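Local coordinates for dihydrodipicolinate synthase (Rhodopseudomonas palustris, PDB 3DZ1), which probably acts as a 4-hydroxy-tetrahydrodipicolinate synthase, a pyruvate-dependent TIM-barrel lyase of the DapA family linked to lysine biosynthesis, at residues 47-52 with 56-61; 119-124 with 152-157; 205-210 with 236-241. All blocks are in the same frame, centred on the assembly; numbering follows the deposited sequence.

Interaction 1: residues 47-52 with 56-61; sequences TVLGIL and PKLDAA
The pyrrolidine ring of Pro56 is the one ring in this contact, and it meets residues 47-52 through its CG-CD corner. Ile51 CD1 comes to 3.6 Å from Pro56 CG, the two side chains crossing at about a right angle, while Gly50 O lies 3.8 Å from Pro56 CD, a van der Waals approach. Although the CB of Ile51 points away from residues 56-61, its chain folds back: with CG1 beside the backbone N (chi1 -60°) and a second bend (chi2 -57°), the terminal methyl reaches the proline. A second apolar touch lies deeper, where Leu49 CD2 sits 4.1 Å from Leu58 CD1, the two side chains again crossing steeply. Leu49 also packs on Val66 and Ala67 of helix 60-73, whereas Pro56 touches Pro86 of the second subunit.

The geometry is that of a beta-alpha connection: the chain leaves barrel strand 45-48, turns back, and enters helix 60-73, whose N-cap is Asp59. In DapA relatives the corresponding loop carries threonines that help to bind pyruvate; here Ile51 and Leu52 follow Gly50, so that role cannot be assumed. No hydrogen bond spans the two segments and only 143 Å² is buried, so the side-chain part of the fit is van der Waals, added to the short turn that already joins the segments.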
ATOM      1  N   THR A  47      17.356   3.317  23.681  1.00  6.52           N
ATOM      2  CA  THR A  47      16.466   2.346  23.055  1.00  8.24           C
ATOM      3  C   THR A  47      17.350   1.522  22.126  1.00  8.51           C
ATOM      4  O   THR A  47      18.143   2.076  21.362  1.00  7.12           O
ATOM      5  CB  THR A  47      15.343   3.054  22.277  1.00  8.09           C
ATOM      6  OG1 THR A  47      14.554   3.819  23.200  1.00 10.23           O
ATOM      7  CG2 THR A  47      14.437   2.033  21.581  1.00  8.54           C
ATOM      8  N   VAL A  48      17.234   0.199  22.208  1.00  8.37           N
ATOM      9  CA  VAL A  48      18.071  -0.673  21.397  1.00  9.46           C
ATOM     10  C   VAL A  48      17.308  -1.643  20.503  1.00 10.18           C
ATOM     11  O   VAL A  48      16.114  -1.880  20.694  1.00 12.16           O
ATOM     12  CB  VAL A  48      19.041  -1.488  22.286  1.00  7.52           C
ATOM     13  CG1 VAL A  48      19.922  -0.548  23.082  1.00 10.35           C
ATOM     14  CG2 VAL A  48      18.262  -2.391  23.223  1.00  7.96           C
ATOM     15  N   LEU A  49      18.027  -2.204  19.534  1.00 11.37           N
ATOM     16  CA  LEU A  49      17.472  -3.148  18.572  1.00 12.88           C
ATOM     17  C   LEU A  49      16.448  -2.468  17.674  1.00 14.44           C
ATOM     18  O   LEU A  49      16.575  -1.282  17.375  1.00 14.45           O
ATOM     19  CB  LEU A  49      16.857  -4.357  19.292  1.00 13.59           C
ATOM     20  CG  LEU A  49      17.882  -5.182  20.086  1.00 14.96           C
ATOM     21  CD1 LEU A  49      17.218  -6.410  20.681  1.00 14.08           C
ATOM     22  CD2 LEU A  49      19.022  -5.594  19.166  1.00 16.84           C
ATOM     23  N   GLY A  50      15.435  -3.207  17.239  1.00 15.35           N
ATOM     24  CA  GLY A  50      14.450  -2.619  16.353  1.00 17.53           C
ATOM     25  C   GLY A  50      15.076  -2.294  15.004  1.00 19.57           C
ATOM     26  O   GLY A  50      16.234  -2.633  14.748  1.00 20.46           O
ATOM     27  N   ILE A  51      14.315  -1.631  14.139  1.00 19.43           N
ATOM     28  CA  ILE A  51      14.791  -1.266  12.807  1.00 19.36           C
ATOM     29  C   ILE A  51      16.070  -0.431  12.800  1.00 19.07           C
ATOM     30  O   ILE A  51      17.028  -0.761  12.096  1.00 17.76           O
ATOM     31  CB  ILE A  51      13.708  -0.490  12.026  1.00 20.66           C
ATOM     32  CG1 ILE A  51      12.458  -1.358  11.877  1.00 22.39           C
ATOM     33  CG2 ILE A  51      14.239  -0.076  10.664  1.00 20.09           C
ATOM     34  CD1 ILE A  51      12.713  -2.689  11.202  1.00 24.99           C
ATOM     35  N   LEU A  52      16.087   0.648  13.577  1.00 16.49           N
ATOM     36  CA  LEU A  52      17.257   1.516  13.623  1.00 17.75           C
ATOM     37  C   LEU A  52      18.511   0.812  14.121  1.00 16.96           C
ATOM     38  O   LEU A  52      19.628   1.241  13.824  1.00 14.65           O
ATOM     39  CB  LEU A  52      16.968   2.754  14.475  1.00 19.06           C
ATOM     40  CG  LEU A  52      15.925   3.716  13.892  1.00 23.61           C
ATOM     41  CD1 LEU A  52      15.855   4.971  14.747  1.00 25.99           C
ATOM     42  CD2 LEU A  52      16.293   4.087  12.467  1.00 23.88           C
ATOM     43  N   PRO A  56      16.535  -6.602  12.311  1.00 19.82           N
ATOM     44  CA  PRO A  56      16.125  -7.592  11.312  1.00 21.00           C
ATOM     45  C   PRO A  56      17.316  -8.285  10.647  1.00 20.84           C
ATOM     46  O   PRO A  56      17.161  -9.349  10.046  1.00 22.22           O
ATOM     47  CB  PRO A  56      15.312  -6.764  10.323  1.00 20.18           C
ATOM     48  CG  PRO A  56      14.697  -5.719  11.202  1.00 20.75           C
ATOM     49  CD  PRO A  56      15.859  -5.312  12.077  1.00 19.83           C
ATOM     50  N   LYS A  57      18.500  -7.683  10.771  1.00 19.76           N
ATOM     51  CA  LYS A  57      19.725  -8.218  10.172  1.00 17.94           C
ATOM     52  C   LYS A  57      20.545  -9.090  11.123  1.00 17.98           C
ATOM     53  O   LYS A  57      21.625  -9.565  10.762  1.00 15.92           O
ATOM     54  CB  LYS A  57      20.611  -7.071   9.672  1.00 20.20           C
ATOM     55  CG  LYS A  57      19.913  -6.094   8.743  1.00 20.50           C
ATOM     56  CD  LYS A  57      20.866  -4.988   8.315  1.00 23.38           C
ATOM     57  CE  LYS A  57      20.171  -3.949   7.457  1.00 22.86           C
ATOM     58  NZ  LYS A  57      21.085  -2.826   7.109  1.00 22.82           N
ATOM     59  N   LEU A  58      20.035  -9.289  12.333  1.00 17.95           N
ATOM     60  CA  LEU A  58      20.709 -10.099  13.343  1.00 20.82           C
ATOM     61  C   LEU A  58      19.923 -11.390  13.558  1.00 21.23           C
ATOM     62  O   LEU A  58      18.729 -11.449  13.261  1.00 21.52           O
ATOM     63  CB  LEU A  58      20.763  -9.335  14.666  1.00 22.10           C
ATOM     64  CG  LEU A  58      21.363  -7.929  14.676  1.00 22.29           C
ATOM     65  CD1 LEU A  58      21.083  -7.276  16.020  1.00 22.82           C
ATOM     66  CD2 LEU A  58      22.859  -7.994  14.406  1.00 20.92           C
ATOM     67  N   ASP A  59      20.585 -12.430  14.056  1.00 24.12           N
ATOM     68  CA  ASP A  59      19.872 -13.670  14.341  1.00 26.40           C
ATOM     69  C   ASP A  59      19.424 -13.570  15.803  1.00 25.93           C
ATOM     70  O   ASP A  59      19.891 -12.698  16.542  1.00 24.87           O
ATOM     71  CB  ASP A  59      20.767 -14.898  14.114  1.00 29.44           C
ATOM     72  CG  ASP A  59      21.922 -14.980  15.090  1.00 33.64           C
ATOM     73  OD1 ASP A  59      21.684 -14.914  16.314  1.00 34.70           O
ATOM     74  OD2 ASP A  59      23.073 -15.130  14.632  1.00 36.55           O
ATOM     75  N   ALA A  60      18.517 -14.445  16.217  1.00 25.29           N
ATOM     76  CA  ALA A  60      17.999 -14.423  17.584  1.00 25.21           C
ATOM     77  C   ALA A  60      19.062 -14.263  18.673  1.00 25.10           C
ATOM     78  O   ALA A  60      18.951 -13.386  19.532  1.00 24.85           O
ATOM     79  CB  ALA A  60      17.175 -15.683  17.844  1.00 26.44           C
ATOM     80  N   ALA A  61      20.090 -15.107  18.638  1.00 23.61           N
ATOM     81  CA  ALA A  61      21.159 -15.058  19.637  1.00 23.10           C
ATOM     82  C   ALA A  61      21.903 -13.723  19.659  1.00 23.50           C
ATOM     83  O   ALA A  61      22.264 -13.220  20.725  1.00 21.40           O
ATOM     84  CB  ALA A  61      22.144 -16.196  19.397  1.00 23.78           C
TER

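Interaction 2: residues 119-124 with 152-157; sequences QITTYF and PKVIRQ
Two neighbouring outer helices of the barrel pack side by side here, Ile120 and Thr121 of helix 117-131 against Val154 and Gln157 of helix 152-161. The axes of the two segments come within 10.0 Å, with the same general direction and a signed crossing angle of -23°. Ile120 CG2 meets Val154 CG1 at 3.8 Å, branch methyl to branch methyl, with the two side chains crossing at about a right angle. Ile120 continues onto Ile158 of the same partner helix.

Thr121 turns its methyl to the interface. Its OG1 occupies the position between the backbone N and carbonyl carbon (chi1 54°), where it hydrogen-bonds Asp117 O one turn back; CG2 is thereby directed at Gln157. That methyl lies 3.4 Å from Gln157 OE1 and 3.7 Å from Gln157 CG, touching the amide end and the aliphatic stem together. Gln157 reaches it with CG anti to the backbone N (chi1 175°) and an extended chain.

No hydrogen bond crosses between these segments. The threonine hydroxyl is satisfied within its own helix, so the 164 Å² contact is made by van der Waals touches, apolar between Ile120 and Val154 and methyl-to-amide at the exposed Gln157.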
ATOM      1  N   GLN A 119      -8.834  -3.783  14.559  1.00 11.14           N
ATOM      2  CA  GLN A 119      -7.650  -4.620  14.398  1.00 11.73           C
ATOM      3  C   GLN A 119      -6.484  -4.089  15.226  1.00  9.66           C
ATOM      4  O   GLN A 119      -5.699  -4.859  15.773  1.00 10.20           O
ATOM      5  CB  GLN A 119      -7.230  -4.679  12.930  1.00 12.00           C
ATOM      6  CG  GLN A 119      -8.247  -5.327  12.016  1.00 15.27           C
ATOM      7  CD  GLN A 119      -7.855  -5.222  10.556  1.00 19.40           C
ATOM      8  OE1 GLN A 119      -7.427  -4.165  10.094  1.00 18.80           O
ATOM      9  NE2 GLN A 119      -8.013  -6.318   9.816  1.00 22.90           N
ATOM     10  N   ILE A 120      -6.366  -2.768  15.300  1.00  7.14           N
ATOM     11  CA  ILE A 120      -5.285  -2.148  16.061  1.00  8.43           C
ATOM     12  C   ILE A 120      -5.395  -2.427  17.557  1.00  7.47           C
ATOM     13  O   ILE A 120      -4.445  -2.909  18.172  1.00  6.93           O
ATOM     14  CB  ILE A 120      -5.242  -0.616  15.820  1.00  8.82           C
ATOM     15  CG1 ILE A 120      -4.905  -0.343  14.353  1.00  8.21           C
ATOM     16  CG2 ILE A 120      -4.183   0.040  16.716  1.00 10.18           C
ATOM     17  CD1 ILE A 120      -5.028   1.109  13.946  1.00  9.26           C
ATOM     18  N   THR A 121      -6.552  -2.147  18.151  1.00  9.11           N
ATOM     19  CA  THR A 121      -6.703  -2.382  19.582  1.00  9.83           C
ATOM     20  C   THR A 121      -6.593  -3.865  19.916  1.00 11.53           C
ATOM     21  O   THR A 121      -6.024  -4.235  20.943  1.00 11.42           O
ATOM     22  CB  THR A 121      -8.037  -1.818  20.119  1.00 10.72           C
ATOM     23  OG1 THR A 121      -9.130  -2.341  19.358  1.00 11.42           O
ATOM     24  CG2 THR A 121      -8.038  -0.303  20.026  1.00  9.76           C
ATOM     25  N   THR A 122      -7.121  -4.721  19.047  1.00 11.84           N
ATOM     26  CA  THR A 122      -7.038  -6.151  19.291  1.00 12.32           C
ATOM     27  C   THR A 122      -5.590  -6.630  19.276  1.00 12.69           C
ATOM     28  O   THR A 122      -5.183  -7.413  20.134  1.00 11.56           O
ATOM     29  CB  THR A 122      -7.840  -6.949  18.246  1.00 14.09           C
ATOM     30  OG1 THR A 122      -9.236  -6.768  18.496  1.00 15.02           O
ATOM     31  CG2 THR A 122      -7.498  -8.442  18.317  1.00 14.16           C
ATOM     32  N   TYR A 123      -4.813  -6.160  18.305  1.00 11.67           N
ATOM     33  CA  TYR A 123      -3.421  -6.573  18.208  1.00 11.77           C
ATOM     34  C   TYR A 123      -2.655  -6.309  19.498  1.00 12.17           C
ATOM     35  O   TYR A 123      -1.955  -7.184  20.012  1.00 11.74           O
ATOM     36  CB  TYR A 123      -2.704  -5.847  17.069  1.00 14.65           C
ATOM     37  CG  TYR A 123      -1.243  -6.215  17.015  1.00 17.39           C
ATOM     38  CD1 TYR A 123      -0.838  -7.443  16.497  1.00 20.19           C
ATOM     39  CD2 TYR A 123      -0.272  -5.383  17.575  1.00 18.22           C
ATOM     40  CE1 TYR A 123       0.497  -7.841  16.543  1.00 20.66           C
ATOM     41  CE2 TYR A 123       1.067  -5.773  17.628  1.00 18.86           C
ATOM     42  CZ  TYR A 123       1.443  -7.003  17.112  1.00 20.85           C
ATOM     43  OH  TYR A 123       2.757  -7.409  17.178  1.00 14.86           O
ATOM     44  N   PHE A 124      -2.780  -5.097  20.019  1.00 11.55           N
ATOM     45  CA  PHE A 124      -2.061  -4.757  21.230  1.00 13.29           C
ATOM     46  C   PHE A 124      -2.519  -5.508  22.469  1.00 13.18           C
ATOM     47  O   PHE A 124      -1.721  -5.742  23.373  1.00 13.39           O
ATOM     48  CB  PHE A 124      -2.067  -3.241  21.419  1.00 13.82           C
ATOM     49  CG  PHE A 124      -1.136  -2.541  20.470  1.00 14.10           C
ATOM     50  CD1 PHE A 124       0.240  -2.722  20.581  1.00 14.71           C
ATOM     51  CD2 PHE A 124      -1.627  -1.790  19.409  1.00 13.74           C
ATOM     52  CE1 PHE A 124       1.112  -2.175  19.647  1.00 14.52           C
ATOM     53  CE2 PHE A 124      -0.764  -1.238  18.469  1.00 13.94           C
ATOM     54  CZ  PHE A 124       0.608  -1.433  18.589  1.00 12.51           C
ATOM     55  N   PRO A 152      -5.897   9.706  18.114  1.00 10.16           N
ATOM     56  CA  PRO A 152      -5.672   9.918  19.544  1.00 10.20           C
ATOM     57  C   PRO A 152      -6.599   9.037  20.379  1.00 10.67           C
ATOM     58  O   PRO A 152      -6.191   8.506  21.404  1.00 10.66           O
ATOM     59  CB  PRO A 152      -5.960  11.403  19.712  1.00  9.86           C
ATOM     60  CG  PRO A 152      -5.423  11.969  18.435  1.00  9.13           C
ATOM     61  CD  PRO A 152      -5.951  10.991  17.397  1.00  9.68           C
ATOM     62  N   LYS A 153      -7.844   8.880  19.931  1.00 11.30           N
ATOM     63  CA  LYS A 153      -8.813   8.047  20.646  1.00 11.47           C
ATOM     64  C   LYS A 153      -8.391   6.580  20.642  1.00 10.39           C
ATOM     65  O   LYS A 153      -8.601   5.860  21.625  1.00 10.02           O
ATOM     66  CB  LYS A 153     -10.209   8.184  20.022  1.00 12.61           C
ATOM     67  CG  LYS A 153     -10.843   9.551  20.232  1.00 16.38           C
ATOM     68  CD  LYS A 153     -12.245   9.623  19.650  1.00 17.61           C
ATOM     69  CE  LYS A 153     -12.884  10.975  19.953  1.00 19.40           C
ATOM     70  NZ  LYS A 153     -14.267  11.090  19.396  1.00 22.15           N
ATOM     71  N   VAL A 154      -7.807   6.131  19.534  1.00 10.04           N
ATOM     72  CA  VAL A 154      -7.348   4.748  19.438  1.00  9.53           C
ATOM     73  C   VAL A 154      -6.168   4.569  20.385  1.00  9.15           C
ATOM     74  O   VAL A 154      -6.051   3.552  21.073  1.00  8.14           O
ATOM     75  CB  VAL A 154      -6.920   4.383  17.988  1.00 10.53           C
ATOM     76  CG1 VAL A 154      -6.024   3.145  17.995  1.00 12.54           C
ATOM     77  CG2 VAL A 154      -8.153   4.106  17.139  1.00 11.74           C
ATOM     78  N   ILE A 155      -5.287   5.562  20.416  1.00  8.73           N
ATOM     79  CA  ILE A 155      -4.137   5.506  21.300  1.00  9.32           C
ATOM     80  C   ILE A 155      -4.633   5.446  22.741  1.00  7.48           C
ATOM     81  O   ILE A 155      -4.160   4.629  23.529  1.00  9.15           O
ATOM     82  CB  ILE A 155      -3.231   6.740  21.115  1.00  8.51           C
ATOM     83  CG1 ILE A 155      -2.538   6.663  19.751  1.00  9.78           C
ATOM     84  CG2 ILE A 155      -2.201   6.817  22.252  1.00  7.35           C
ATOM     85  CD1 ILE A 155      -1.760   7.907  19.376  1.00  9.65           C
ATOM     86  N   ARG A 156      -5.594   6.305  23.075  1.00  7.71           N
ATOM     87  CA  ARG A 156      -6.147   6.334  24.426  1.00  8.74           C
ATOM     88  C   ARG A 156      -6.699   4.970  24.829  1.00  9.76           C
ATOM     89  O   ARG A 156      -6.485   4.509  25.954  1.00  8.82           O
ATOM     90  CB  ARG A 156      -7.253   7.388  24.533  1.00  9.81           C
ATOM     91  CG  ARG A 156      -7.971   7.381  25.882  1.00 10.27           C
ATOM     92  CD  ARG A 156      -9.001   8.494  25.974  1.00 11.82           C
ATOM     93  NE  ARG A 156     -10.055   8.347  24.978  1.00 12.07           N
ATOM     94  CZ  ARG A 156     -11.019   9.238  24.771  1.00 14.07           C
ATOM     95  NH1 ARG A 156     -11.065  10.349  25.494  1.00 11.41           N
ATOM     96  NH2 ARG A 156     -11.934   9.018  23.837  1.00 12.75           N
ATOM     97  N   GLN A 157      -7.412   4.329  23.908  1.00  9.96           N
ATOM     98  CA  GLN A 157      -7.983   3.014  24.167  1.00 10.97           C
ATOM     99  C   GLN A 157      -6.894   1.971  24.405  1.00  9.35           C
ATOM    100  O   GLN A 157      -6.986   1.169  25.336  1.00  9.84           O
ATOM    101  CB  GLN A 157      -8.869   2.593  22.992  1.00 12.98           C
ATOM    102  CG  GLN A 157      -9.435   1.187  23.099  1.00 20.30           C
ATOM    103  CD  GLN A 157     -10.659   1.000  22.222  1.00 24.20           C
ATOM    104  OE1 GLN A 157     -10.727   1.531  21.112  1.00 28.42           O
ATOM    105  NE2 GLN A 157     -11.630   0.238  22.713  1.00 26.65           N
TER

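Interaction 3: residues 205-210 with 236-241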
ATOM      1  N   LEU A 205      10.813  18.444  16.811  1.00  7.61           N
ATOM      2  CA  LEU A 205      11.078  18.500  18.247  1.00  7.78           C
ATOM      3  C   LEU A 205      10.871  19.875  18.877  1.00  8.31           C
ATOM      4  O   LEU A 205      10.396  19.982  20.015  1.00  7.61           O
ATOM      5  CB  LEU A 205      12.502  18.021  18.545  1.00  9.21           C
ATOM      6  CG  LEU A 205      12.805  17.882  20.041  1.00  9.50           C
ATOM      7  CD1 LEU A 205      11.831  16.895  20.677  1.00  7.77           C
ATOM      8  CD2 LEU A 205      14.241  17.419  20.231  1.00 10.68           C
ATOM      9  N   ASP A 206      11.223  20.928  18.146  1.00  8.74           N
ATOM     10  CA  ASP A 206      11.082  22.273  18.679  1.00  7.93           C
ATOM     11  C   ASP A 206       9.653  22.577  19.107  1.00  8.80           C
ATOM     12  O   ASP A 206       9.421  23.049  20.222  1.00  8.65           O
ATOM     13  CB  ASP A 206      11.595  23.310  17.663  1.00  8.57           C
ATOM     14  CG  ASP A 206      10.877  23.253  16.325  1.00  9.21           C
ATOM     15  OD1 ASP A 206      10.356  22.186  15.940  1.00  9.60           O
ATOM     16  OD2 ASP A 206      10.855  24.293  15.634  1.00 11.23           O
ATOM     17  N   PHE A 207       8.691  22.280  18.242  1.00  6.62           N
ATOM     18  CA  PHE A 207       7.298  22.545  18.570  1.00  7.05           C
ATOM     19  C   PHE A 207       6.657  21.424  19.378  1.00  7.83           C
ATOM     20  O   PHE A 207       5.713  21.657  20.126  1.00  8.24           O
ATOM     21  CB  PHE A 207       6.506  22.822  17.289  1.00  9.23           C
ATOM     22  CG  PHE A 207       6.805  24.167  16.679  1.00 11.24           C
ATOM     23  CD1 PHE A 207       6.475  25.339  17.358  1.00 10.66           C
ATOM     24  CD2 PHE A 207       7.439  24.267  15.445  1.00 11.15           C
ATOM     25  CE1 PHE A 207       6.775  26.588  16.817  1.00 10.56           C
ATOM     26  CE2 PHE A 207       7.742  25.512  14.895  1.00 10.75           C
ATOM     27  CZ  PHE A 207       7.409  26.675  15.584  1.00  9.44           C
ATOM     28  N   GLU A 208       7.173  20.207  19.240  1.00  4.97           N
ATOM     29  CA  GLU A 208       6.624  19.090  19.991  1.00  8.53           C
ATOM     30  C   GLU A 208       6.795  19.336  21.488  1.00  8.58           C
ATOM     31  O   GLU A 208       5.924  18.991  22.283  1.00 10.70           O
ATOM     32  CB  GLU A 208       7.303  17.784  19.573  1.00  8.14           C
ATOM     33  CG  GLU A 208       6.787  17.251  18.244  1.00  7.14           C
ATOM     34  CD  GLU A 208       7.704  16.222  17.627  1.00  8.39           C
ATOM     35  OE1 GLU A 208       7.240  15.479  16.735  1.00  7.82           O
ATOM     36  OE2 GLU A 208       8.887  16.164  18.025  1.00  8.30           O
HETATM   37  N   MSE A 209       7.912  19.947  21.867  1.00  8.90           N
HETATM   38  CA  MSE A 209       8.149  20.245  23.272  1.00 10.31           C
HETATM   39  C   MSE A 209       7.134  21.288  23.734  1.00  9.22           C
HETATM   40  O   MSE A 209       6.602  21.200  24.843  1.00 10.89           O
HETATM   41  CB  MSE A 209       9.571  20.770  23.491  1.00 10.39           C
HETATM   42  CG  MSE A 209      10.670  19.730  23.289  1.00 11.42           C
HETATM   43 SE   MSE A 209      10.390  18.050  24.244  1.00 19.82          SE
HETATM   44  CE  MSE A 209      10.318  18.737  26.062  1.00 11.18           C
ATOM     45  N   GLU A 210       6.855  22.269  22.877  1.00  8.13           N
ATOM     46  CA  GLU A 210       5.893  23.311  23.222  1.00  9.48           C
ATOM     47  C   GLU A 210       4.483  22.737  23.392  1.00  9.82           C
ATOM     48  O   GLU A 210       3.705  23.206  24.231  1.00 10.50           O
ATOM     49  CB  GLU A 210       5.893  24.408  22.149  1.00  9.25           C
ATOM     50  CG  GLU A 210       7.255  25.074  21.966  1.00 11.29           C
ATOM     51  CD  GLU A 210       7.221  26.269  21.030  1.00  9.50           C
ATOM     52  OE1 GLU A 210       6.155  26.539  20.436  1.00  9.57           O
ATOM     53  OE2 GLU A 210       8.268  26.936  20.887  1.00 10.87           O
ATOM     54  N   GLY A 236      11.338  27.081  29.184  1.00 12.20           N
ATOM     55  CA  GLY A 236      10.582  28.185  28.624  1.00 11.79           C
ATOM     56  C   GLY A 236      11.414  29.185  27.835  1.00 12.29           C
ATOM     57  O   GLY A 236      10.929  30.259  27.480  1.00 12.75           O
ATOM     58  N   GLN A 237      12.669  28.838  27.570  1.00 12.55           N
ATOM     59  CA  GLN A 237      13.563  29.700  26.807  1.00 12.27           C
ATOM     60  C   GLN A 237      13.322  29.425  25.325  1.00 10.57           C
ATOM     61  O   GLN A 237      14.162  28.825  24.647  1.00  8.81           O
ATOM     62  CB  GLN A 237      15.019  29.391  27.164  1.00 14.04           C
ATOM     63  CG  GLN A 237      15.443  29.852  28.551  1.00 18.31           C
ATOM     64  CD  GLN A 237      15.303  31.359  28.725  1.00 21.60           C
ATOM     65  OE1 GLN A 237      15.501  32.124  27.780  1.00 23.63           O
ATOM     66  NE2 GLN A 237      14.977  31.793  29.937  1.00 24.00           N
ATOM     67  N   ARG A 238      12.173  29.878  24.832  1.00 10.26           N
ATOM     68  CA  ARG A 238      11.775  29.657  23.447  1.00 10.97           C
ATOM     69  C   ARG A 238      12.798  30.039  22.380  1.00 10.09           C
ATOM     70  O   ARG A 238      13.111  29.232  21.505  1.00  9.26           O
ATOM     71  CB  ARG A 238      10.453  30.376  23.152  1.00 12.54           C
ATOM     72  CG  ARG A 238       9.693  29.751  21.981  1.00 14.54           C
ATOM     73  CD  ARG A 238       8.421  30.511  21.616  1.00 14.72           C
ATOM     74  NE  ARG A 238       7.576  29.715  20.728  1.00 15.87           N
ATOM     75  CZ  ARG A 238       6.498  30.173  20.099  1.00 17.32           C
ATOM     76  NH1 ARG A 238       6.122  31.436  20.249  1.00 13.69           N
ATOM     77  NH2 ARG A 238       5.785  29.361  19.327  1.00 16.44           N
ATOM     78  N   ASP A 239      13.309  31.264  22.437  1.00  9.90           N
ATOM     79  CA  ASP A 239      14.275  31.702  21.436  1.00 10.65           C
ATOM     80  C   ASP A 239      15.556  30.886  21.477  1.00 10.05           C
ATOM     81  O   ASP A 239      16.071  30.499  20.436  1.00  9.99           O
ATOM     82  CB  ASP A 239      14.603  33.190  21.599  1.00 11.48           C
ATOM     83  CG  ASP A 239      13.415  34.090  21.287  1.00 16.01           C
ATOM     84  OD1 ASP A 239      12.469  33.621  20.621  1.00 14.79           O
ATOM     85  OD2 ASP A 239      13.429  35.273  21.696  1.00 16.26           O
ATOM     86  N   LEU A 240      16.075  30.623  22.672  1.00  7.89           N
ATOM     87  CA  LEU A 240      17.304  29.845  22.790  1.00  9.71           C
ATOM     88  C   LEU A 240      17.091  28.430  22.269  1.00  9.38           C
ATOM     89  O   LEU A 240      17.938  27.884  21.558  1.00  8.51           O
ATOM     90  CB  LEU A 240      17.775  29.789  24.248  1.00 10.02           C
ATOM     91  CG  LEU A 240      18.179  31.128  24.869  1.00 12.21           C
ATOM     92  CD1 LEU A 240      18.701  30.902  26.281  1.00 12.30           C
ATOM     93  CD2 LEU A 240      19.244  31.784  24.014  1.00 11.23           C
ATOM     94  N   ALA A 241      15.958  27.842  22.632  1.00  8.45           N
ATOM     95  CA  ALA A 241      15.630  26.492  22.199  1.00  9.06           C
ATOM     96  C   ALA A 241      15.551  26.430  20.678  1.00  9.02           C
ATOM     97  O   ALA A 241      16.161  25.562  20.054  1.00 11.35           O
ATOM     98  CB  ALA A 241      14.307  26.050  22.814  1.00  8.56           C
TER
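Glu210 OE2 is gripped by two groups: Arg238 NE at 2.9 Å and, from farther along helix 238-255, His242 NE2. The bond from Arg238 NE is nearly straight, with an N-H...acceptor angle of 162°, and OE2 lies in the guanidinium plane, although the donor stands above the carboxylate plane. The other carboxylate oxygen, Glu210 OE1, is met on its syn side by Arg238 NH2 at 3.1 Å through a more bent bond. Arg238 thus grips Glu210 side-on, one nitrogen to each oxygen. The fork is twisted, since the carboxylate and guanidinium planes stand 53° apart.

Torsions explain the reach. Arg238 holds CG anti to its backbone N (chi1 -156°) and remains extended out to NE, which carries the guanidinium across to an equally extended Glu210. Arg238 NH2 also arrives at the edge of the Phe207 ring, close to the ring plane, 3.9 Å from Phe207 CE1; this is an edge contact rather than a cation over a face.

The same NH2 forms a salt bridge with Glu293 of the fourth subunit, and Tyr297 of that subunit makes a cation-pi contact with Arg238. A leucine in place of Arg238 would probably leave Glu210 with His242 but without its charged mate, and Glu293 of the fourth subunit without this bridge.

Around the arginine the backbone turns sharply: Gly236 closes the preceding helix 223-234 in a Schellman motif, and Gln237 is the N-cap of the next helix. The arrangement joins the helix between the last two barrel strands to the first of the extra C-terminal helices, an addition to the (beta/alpha)8 barrel characteristic of the DapA family, here at a subunit interface.

How the interactions relate
The three contacts follow one another along the chain and sample different parts of one barrel. None touches another: nearest atoms are about 13 Å apart for interactions 1 and 2, about 14 Å for 1 and 3, and about 12 Å for 2 and 3. Interactions 1 and 3 lie on opposite sides of the chain's centre, their centres 33 Å apart. Interaction 1 is closest to the probable active site, with Gly50 about 10 Å from the side chain of Met217, a predicted pyruvate-binding residue; the other two lie away from it. Each contact borders a different neighbouring copy: the second subunit at 1, the third at 2, the fourth at 3.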